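Long-range contacts in Cwp19 (Clostridioides difficile, PDB 5OQ3), which carries, in the fragment described here, a TIM-barrel glycoside hydrolase domain and probably acts on peptidoglycan of the bacterial cell wall: residues R276-K280 with E312-V318; P289-W293 with L305-W309; I343-V347 with D376-L380. All blocks are in the same frame, centred on the assembly; numbering follows the deposited sequence.

Contact 1 of 3, residues R276-K280 with E312-V318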
# COMPACT_ATOMS: atom_id res chain seq x y z
N ARG A 276 -2.81 14.52 -5.78
CA ARG A 276 -3.39 15.83 -5.47
C ARG A 276 -4.89 15.81 -5.57
O ARG A 276 -5.57 16.40 -4.73
CB ARG A 276 -2.77 16.91 -6.35
CG ARG A 276 -3.47 18.24 -6.17
CD ARG A 276 -2.81 19.36 -6.96
NE ARG A 276 -1.52 19.69 -6.39
CZ ARG A 276 -0.66 20.53 -6.93
NH1 ARG A 276 -0.94 21.15 -8.08
NH2 ARG A 276 0.48 20.81 -6.33
N ALA A 277 -5.44 15.21 -6.62
CA ALA A 277 -6.89 15.12 -6.74
C ALA A 277 -7.49 14.37 -5.59
O ALA A 277 -8.58 14.71 -5.10
CB ALA A 277 -7.24 14.43 -8.09
N TRP A 278 -6.87 13.29 -5.15
CA TRP A 278 -7.39 12.50 -4.06
C TRP A 278 -7.52 13.37 -2.82
O TRP A 278 -8.49 13.28 -2.07
CB TRP A 278 -6.50 11.32 -3.74
CG TRP A 278 -6.13 10.43 -4.85
CD1 TRP A 278 -6.72 10.30 -6.08
CD2 TRP A 278 -5.06 9.48 -4.81
NE1 TRP A 278 -6.05 9.39 -6.83
CE2 TRP A 278 -5.04 8.84 -6.06
CE3 TRP A 278 -4.12 9.11 -3.83
CZ2 TRP A 278 -4.07 7.89 -6.38
CZ3 TRP A 278 -3.19 8.17 -4.14
CH2 TRP A 278 -3.18 7.54 -5.38
N ILE A 279 -6.51 14.16 -2.57
CA ILE A 279 -6.47 15.04 -1.41
C ILE A 279 -7.51 16.14 -1.54
O ILE A 279 -8.31 16.35 -0.61
CB ILE A 279 -5.04 15.61 -1.20
CG1 ILE A 279 -4.07 14.50 -0.83
CG2 ILE A 279 -5.03 16.73 -0.16
CD1 ILE A 279 -2.62 14.88 -0.96
N LYS A 280 -7.56 16.79 -2.67
CA LYS A 280 -8.45 17.93 -2.82
C LYS A 280 -9.89 17.54 -2.80
O LYS A 280 -10.72 18.30 -2.32
CB LYS A 280 -8.04 18.72 -4.06
CG LYS A 280 -6.59 19.27 -3.96
CD LYS A 280 -6.41 20.53 -3.14
CE LYS A 280 -6.29 20.36 -1.64
NZ LYS A 280 -6.76 21.62 -0.97
N GLU A 312 0.79 20.23 0.48
CA GLU A 312 -0.35 19.59 -0.22
C GLU A 312 -1.55 19.33 0.66
O GLU A 312 -2.67 19.46 0.19
CB GLU A 312 0.07 18.26 -0.86
CG GLU A 312 0.89 18.34 -2.11
CD GLU A 312 0.13 19.07 -3.23
OE1 GLU A 312 -0.87 18.55 -3.80
OE2 GLU A 312 0.54 20.18 -3.51
N VAL A 313 -1.34 18.94 1.93
CA VAL A 313 -2.47 18.63 2.80
C VAL A 313 -2.95 19.80 3.64
O VAL A 313 -3.99 19.70 4.31
CB VAL A 313 -2.20 17.41 3.69
CG1 VAL A 313 -1.85 16.18 2.83
CG2 VAL A 313 -1.07 17.70 4.68
N LYS A 314 -2.25 20.92 3.58
CA LYS A 314 -2.57 22.06 4.41
C LYS A 314 -3.98 22.50 4.07
O LYS A 314 -4.37 22.57 2.92
CB LYS A 314 -1.52 23.18 4.16
CG LYS A 314 -1.57 24.30 5.17
CD LYS A 314 -0.43 25.29 4.94
CE LYS A 314 -0.77 26.64 5.55
NZ LYS A 314 0.37 27.60 5.46
N GLY A 315 -4.76 22.75 5.11
CA GLY A 315 -6.14 23.17 4.95
C GLY A 315 -7.12 22.08 4.60
O GLY A 315 -8.26 22.36 4.33
N THR A 316 -6.67 20.82 4.56
CA THR A 316 -7.58 19.69 4.32
C THR A 316 -7.65 18.87 5.61
O THR A 316 -6.89 19.09 6.55
CB THR A 316 -7.07 18.74 3.18
OG1 THR A 316 -5.99 17.92 3.65
CG2 THR A 316 -6.60 19.52 1.95
N ASN A 317 -8.55 17.89 5.62
CA ASN A 317 -8.64 16.95 6.71
C ASN A 317 -7.92 15.64 6.43
O ASN A 317 -8.04 14.72 7.19
CB ASN A 317 -10.09 16.66 6.99
CG ASN A 317 -10.80 17.84 7.59
OD1 ASN A 317 -10.21 18.60 8.35
ND2 ASN A 317 -12.07 18.00 7.28
N VAL A 318 -7.06 15.61 5.39
CA VAL A 318 -6.30 14.39 5.05
C VAL A 318 -5.03 14.32 5.90
O VAL A 318 -4.21 15.24 5.92
CB VAL A 318 -5.93 14.34 3.55
CG1 VAL A 318 -5.07 13.10 3.24
CG2 VAL A 318 -7.18 14.40 2.73

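Contact 2 of 3, residues P289-W293 with L305-W309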
# COMPACT_ATOMS: atom_id res chain seq x y z
N PRO A 289 2.98 9.29 1.23
CA PRO A 289 3.94 9.31 0.14
C PRO A 289 5.18 8.52 0.55
O PRO A 289 5.69 8.65 1.67
CB PRO A 289 4.23 10.80 -0.05
CG PRO A 289 3.80 11.44 1.24
CD PRO A 289 2.71 10.62 1.80
N GLN A 290 5.71 7.74 -0.42
CA GLN A 290 6.89 6.92 -0.17
C GLN A 290 8.13 7.74 -0.48
O GLN A 290 8.55 7.89 -1.64
CB GLN A 290 6.79 5.66 -1.06
CG GLN A 290 5.64 4.80 -0.63
CD GLN A 290 5.42 3.56 -1.50
OE1 GLN A 290 6.24 3.15 -2.30
NE2 GLN A 290 4.28 2.94 -1.30
N LEU A 291 8.69 8.33 0.58
CA LEU A 291 9.88 9.18 0.46
C LEU A 291 11.11 8.38 0.77
O LEU A 291 11.87 8.69 1.70
CB LEU A 291 9.74 10.42 1.36
CG LEU A 291 8.48 11.27 1.14
CD1 LEU A 291 8.63 12.59 1.91
CD2 LEU A 291 8.17 11.53 -0.32
N TYR A 292 11.38 7.42 -0.11
CA TYR A 292 12.45 6.47 0.13
C TYR A 292 13.77 6.96 -0.45
O TYR A 292 14.44 6.24 -1.21
CB TYR A 292 12.06 5.10 -0.44
CG TYR A 292 10.77 4.47 0.03
CD1 TYR A 292 10.17 4.82 1.24
CD2 TYR A 292 10.19 3.45 -0.70
CE1 TYR A 292 9.03 4.17 1.68
CE2 TYR A 292 9.03 2.82 -0.27
CZ TYR A 292 8.47 3.17 0.95
OH TYR A 292 7.34 2.54 1.40
N TRP A 293 14.18 8.16 -0.04
CA TRP A 293 15.39 8.75 -0.50
C TRP A 293 16.08 9.45 0.68
O TRP A 293 15.43 9.88 1.62
CB TRP A 293 15.08 9.81 -1.55
CG TRP A 293 14.44 9.25 -2.80
CD1 TRP A 293 15.04 8.47 -3.77
CD2 TRP A 293 13.09 9.44 -3.23
NE1 TRP A 293 14.15 8.18 -4.76
CE2 TRP A 293 12.94 8.76 -4.47
CE3 TRP A 293 11.99 10.14 -2.71
CZ2 TRP A 293 11.75 8.76 -5.18
CZ3 TRP A 293 10.80 10.12 -3.41
CH2 TRP A 293 10.69 9.42 -4.62
N LEU A 305 10.87 17.19 -0.39
CA LEU A 305 9.62 16.48 -0.51
C LEU A 305 8.77 16.52 0.75
O LEU A 305 7.53 16.61 0.65
CB LEU A 305 9.88 15.06 -1.00
CG LEU A 305 10.18 15.00 -2.52
CD1 LEU A 305 10.91 13.71 -2.88
CD2 LEU A 305 8.89 15.21 -3.32
N VAL A 306 9.37 16.45 1.94
CA VAL A 306 8.54 16.57 3.15
C VAL A 306 7.80 17.92 3.15
O VAL A 306 6.64 17.98 3.50
CB VAL A 306 9.30 16.31 4.47
CG1 VAL A 306 9.67 14.85 4.63
CG2 VAL A 306 10.48 17.20 4.66
N ALA A 307 8.49 18.97 2.76
CA ALA A 307 7.88 20.30 2.69
C ALA A 307 6.76 20.39 1.66
O ALA A 307 5.70 20.96 1.90
CB ALA A 307 8.93 21.35 2.42
N TRP A 308 7.02 19.79 0.51
CA TRP A 308 6.05 19.81 -0.58
C TRP A 308 4.76 19.08 -0.18
O TRP A 308 3.65 19.59 -0.37
CB TRP A 308 6.67 19.23 -1.88
CG TRP A 308 5.74 19.41 -3.05
CD1 TRP A 308 5.67 20.53 -3.86
CD2 TRP A 308 4.72 18.48 -3.53
NE1 TRP A 308 4.69 20.34 -4.80
CE2 TRP A 308 4.09 19.11 -4.63
CE3 TRP A 308 4.30 17.21 -3.13
CZ2 TRP A 308 3.06 18.53 -5.31
CZ3 TRP A 308 3.30 16.63 -3.82
CH2 TRP A 308 2.67 17.29 -4.91
N TRP A 309 4.91 17.90 0.40
CA TRP A 309 3.76 17.12 0.83
C TRP A 309 3.02 17.76 2.00
O TRP A 309 1.77 17.73 2.03
CB TRP A 309 4.18 15.69 1.14
CG TRP A 309 4.42 14.87 -0.09
CD1 TRP A 309 5.61 14.45 -0.60
CD2 TRP A 309 3.42 14.37 -0.97
NE1 TRP A 309 5.39 13.74 -1.75
CE2 TRP A 309 4.05 13.67 -1.99
CE3 TRP A 309 2.03 14.42 -0.96
CZ2 TRP A 309 3.36 13.04 -3.02
CZ3 TRP A 309 1.32 13.79 -2.01
CH2 TRP A 309 1.99 13.10 -3.00

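Contact 3 of 3, residues I343-V347 with D376-L380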
# COMPACT_ATOMS: atom_id res chain seq x y z
N ILE A 343 17.77 7.88 9.99
CA ILE A 343 16.35 7.92 10.28
C ILE A 343 16.01 8.93 11.39
O ILE A 343 14.96 9.57 11.35
CB ILE A 343 15.80 6.51 10.60
CG1 ILE A 343 14.25 6.47 10.56
CG2 ILE A 343 16.26 6.01 11.95
CD1 ILE A 343 13.61 6.95 9.26
N VAL A 344 16.87 9.09 12.39
CA VAL A 344 16.59 10.09 13.42
C VAL A 344 16.53 11.49 12.80
O VAL A 344 15.66 12.29 13.11
CB VAL A 344 17.62 10.00 14.58
CG1 VAL A 344 17.44 11.18 15.52
CG2 VAL A 344 17.42 8.68 15.33
N GLN A 345 17.48 11.80 11.95
CA GLN A 345 17.48 13.07 11.23
C GLN A 345 16.20 13.28 10.41
O GLN A 345 15.61 14.38 10.41
CB GLN A 345 18.72 13.16 10.34
CG GLN A 345 18.87 14.48 9.62
CD GLN A 345 20.05 14.53 8.67
OE1 GLN A 345 20.77 13.56 8.53
NE2 GLN A 345 20.19 15.65 7.96
N GLN A 346 15.77 12.25 9.68
CA GLN A 346 14.55 12.37 8.91
C GLN A 346 13.34 12.62 9.78
O GLN A 346 12.56 13.52 9.46
CB GLN A 346 14.36 11.13 8.01
CG GLN A 346 15.39 10.96 6.93
CD GLN A 346 14.93 10.04 5.79
OE1 GLN A 346 13.95 9.28 5.91
NE2 GLN A 346 15.70 10.03 4.71
N VAL A 347 13.14 11.85 10.84
CA VAL A 347 11.95 12.03 11.63
C VAL A 347 11.99 13.33 12.42
O VAL A 347 10.98 13.99 12.59
CB VAL A 347 11.70 10.81 12.55
CG1 VAL A 347 10.54 11.05 13.50
CG2 VAL A 347 11.39 9.57 11.70
N ASP A 376 17.40 3.45 17.34
CA ASP A 376 17.00 4.76 16.79
C ASP A 376 15.51 5.01 16.95
O ASP A 376 15.11 6.11 17.42
CB ASP A 376 17.45 4.91 15.35
CG ASP A 376 18.96 5.18 15.23
OD1 ASP A 376 19.59 5.60 16.21
OD2 ASP A 376 19.49 5.01 14.14
N LEU A 377 14.68 4.02 16.63
CA LEU A 377 13.25 4.20 16.82
C LEU A 377 12.89 4.33 18.30
O LEU A 377 12.06 5.17 18.64
CB LEU A 377 12.45 3.10 16.11
CG LEU A 377 12.06 3.45 14.66
CD1 LEU A 377 13.27 3.79 13.81
CD2 LEU A 377 11.25 2.33 14.03
N LYS A 378 13.50 3.53 19.17
CA LYS A 378 13.28 3.72 20.61
C LYS A 378 13.57 5.16 21.03
O LYS A 378 12.80 5.76 21.77
CB LYS A 378 14.13 2.77 21.46
CG LYS A 378 13.53 1.40 21.59
CD LYS A 378 14.32 0.51 22.54
CE LYS A 378 14.25 -0.95 22.10
NZ LYS A 378 15.10 -1.84 22.92
N SER A 379 14.66 5.72 20.53
CA SER A 379 15.01 7.10 20.92
C SER A 379 13.99 8.14 20.36
O SER A 379 13.71 9.16 20.99
CB SER A 379 16.44 7.41 20.53
OG SER A 379 16.56 7.52 19.15
N LEU A 380 13.40 7.87 19.20
CA LEU A 380 12.38 8.75 18.66
C LEU A 380 11.06 8.62 19.39
O LEU A 380 10.31 9.60 19.45
CB LEU A 380 12.15 8.41 17.18
CG LEU A 380 13.30 8.75 16.26
CD1 LEU A 380 13.11 8.10 14.90
CD2 LEU A 380 13.47 10.25 16.12
O HOH W 1 19.60 7.82 12.71

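Contact 1 of 3, residues R276-K280 with E312-V318
Arg276 lies against Glu312 from CB outward. Its CB is 3.6 Å from Glu312 OE1, and CG approaches that same OE1 to 3.5 Å; CD also passes near it. CG starts anti to the backbone N, and a bend at chi3 (-70°) then turns the side of the guanidinium to the acid. NE donates to Glu312 OE1 over 2.9 Å on the syn side, almost straight at 175°. NH2 meets Glu312 OE2, also at 2.9 Å, from above the carboxylate plane. The two flat groups are 25° apart, so this side-on salt bridge with two nitrogens is slightly twisted, and NH1 bonds to Thr258 OG1. In the TIM barrel the contact joins two successive outer helices, 275-280 and the end of 302-313, and the turn leading into strand 319-324. Beside the salt bridge Ile279 fits between helix end and turn: CG2 is 3.6 Å from Glu312 O, in the last turn of the helix, and 3.8 Å from Thr316 CG2, while CD1 faces Val313 CG1. Lys280, bent at chi2 and chi3, brings NZ to 3.6 Å from Thr316 CG2. Thr316 OG1 donates to Val313 O at 2.8 Å across a type II turn and accepts from Val318 N, making an ST turn.

Contact 2 of 3, residues P289-W293 with L305-W309
Pro289 lies over one face of the Trp309 indole. Its CB is 3.6 Å from the centroid of the five-membered ring and 16° off the ring normal, which satisfies a CH-pi contact; CG extends over the same face, 3.7 Å from Trp309 CD2. This is one beta-alpha unit of the TIM barrel: the loop following strand 286-287 folds back onto helix 302-313. Leu291 sends its two methyls to different partners. CD1 packs 3.7 Å from Val306 CG1, whereas CD2 approaches Trp309 NE1 to 3.8 Å, obliquely to the ring, and both lie near Leu305 CB. Farther along the loop, Trp293 CZ3 meets Leu305 CD1 at 3.6 Å, again at an oblique angle. The contact between the segments is thus apolar throughout, and polar bonds to other parts of the chain position its members. Backbone bonds tie Pro289 and Leu291 to Gly323 in strand 319-324, and Gln290 to Pro246 just after strand 241-244, which anchors the loop to the strands on either side of 286-287. Gln290 NE2 has two acceptors, Ser245 OG and Asp191 OD1. An inverse gamma turn centred on Tyr292, closed by a weak bond from Trp293 N to Leu291 O, sets Leu291 and Trp293 relative to each other. On the helix, Trp309 CB points at the loop, and CG is anti to the carbonyl carbon (chi1 -76°), a setting in which the indole presents its face to Pro289. Its NE1 is bonded to Gly248 O, and on the face opposite Pro289 Trp308 CZ3 lies 3.5 Å above the ring plane.

Contact 3 of 3, residues I343-V347 with D376-L380
Leu380 reaches in from helix 371-381 to Val347 on the inner, apolar side of this helix pair. Its CD1 lies 3.9 Å from Val347 CB, and its other methyl, CD2, is 4.0 Å from Val347 CG1, so the branched end of the leucine straddles the valine obliquely. CG of Leu380 is anti to the carbonyl carbon (chi1 -68°), a setting that directs the fork across the gap between helices whose local axes are 10.0 Å apart at closest approach. Ile343, buried like Val347 and Leu377, brings CG2 to 3.8 Å from Asp376 CB and also faces Leu377 CD1 more distantly.

Toward the surface the approaches are similar, but burial falls and the chemistry becomes mixed. Val344 CG1 is 4.1 Å from Leu380 CD2, while its CG2 rests 3.8 Å from Asp376 CB, crossing that side chain at about a right angle, and has Ser379 OG as a looser neighbour. A water bridges the two helices here: it accepts from Val344 N at 3.0 Å and donates to Asp376 OD2 at 3.2 Å. Ser379 OG instead turns back to its own helix and donates to Asp376 O, which also accepts from Leu380 N.

The local N-to-C directions run 30° apart, close to parallel; these are neighbouring outer helices of the TIM barrel, with the short helix 364-369 between them in the chain. Ile343 and Leu377 both touch Tyr361 of strand 356-361, Val347 packs on that tyrosine and on Gln324 of strand 319-324, and Leu380 O bonds to Arg351 just beyond helix 343-350.

How the contacts relate
All three contacts belong to the last part of the TIM barrel, and their character follows their position. Contact 2 is the buried one: loop 289-293 meets helix 302-313 through apolar and aromatic packing. Contacts 1 and 3 are partly buried and join outer elements, but contact 1 combines a salt bridge with aliphatic packing, whereas contact 3 pairs a small apolar patch with a water bridge. Contacts 1 and 2 share helix 302-313 and touch where Ile279 meets Trp309 and Arg276 meets Trp308. Contact 3 adjoins contact 2 through Trp293 and Gln346, while its nearest atoms are about 15 Å from contact 1.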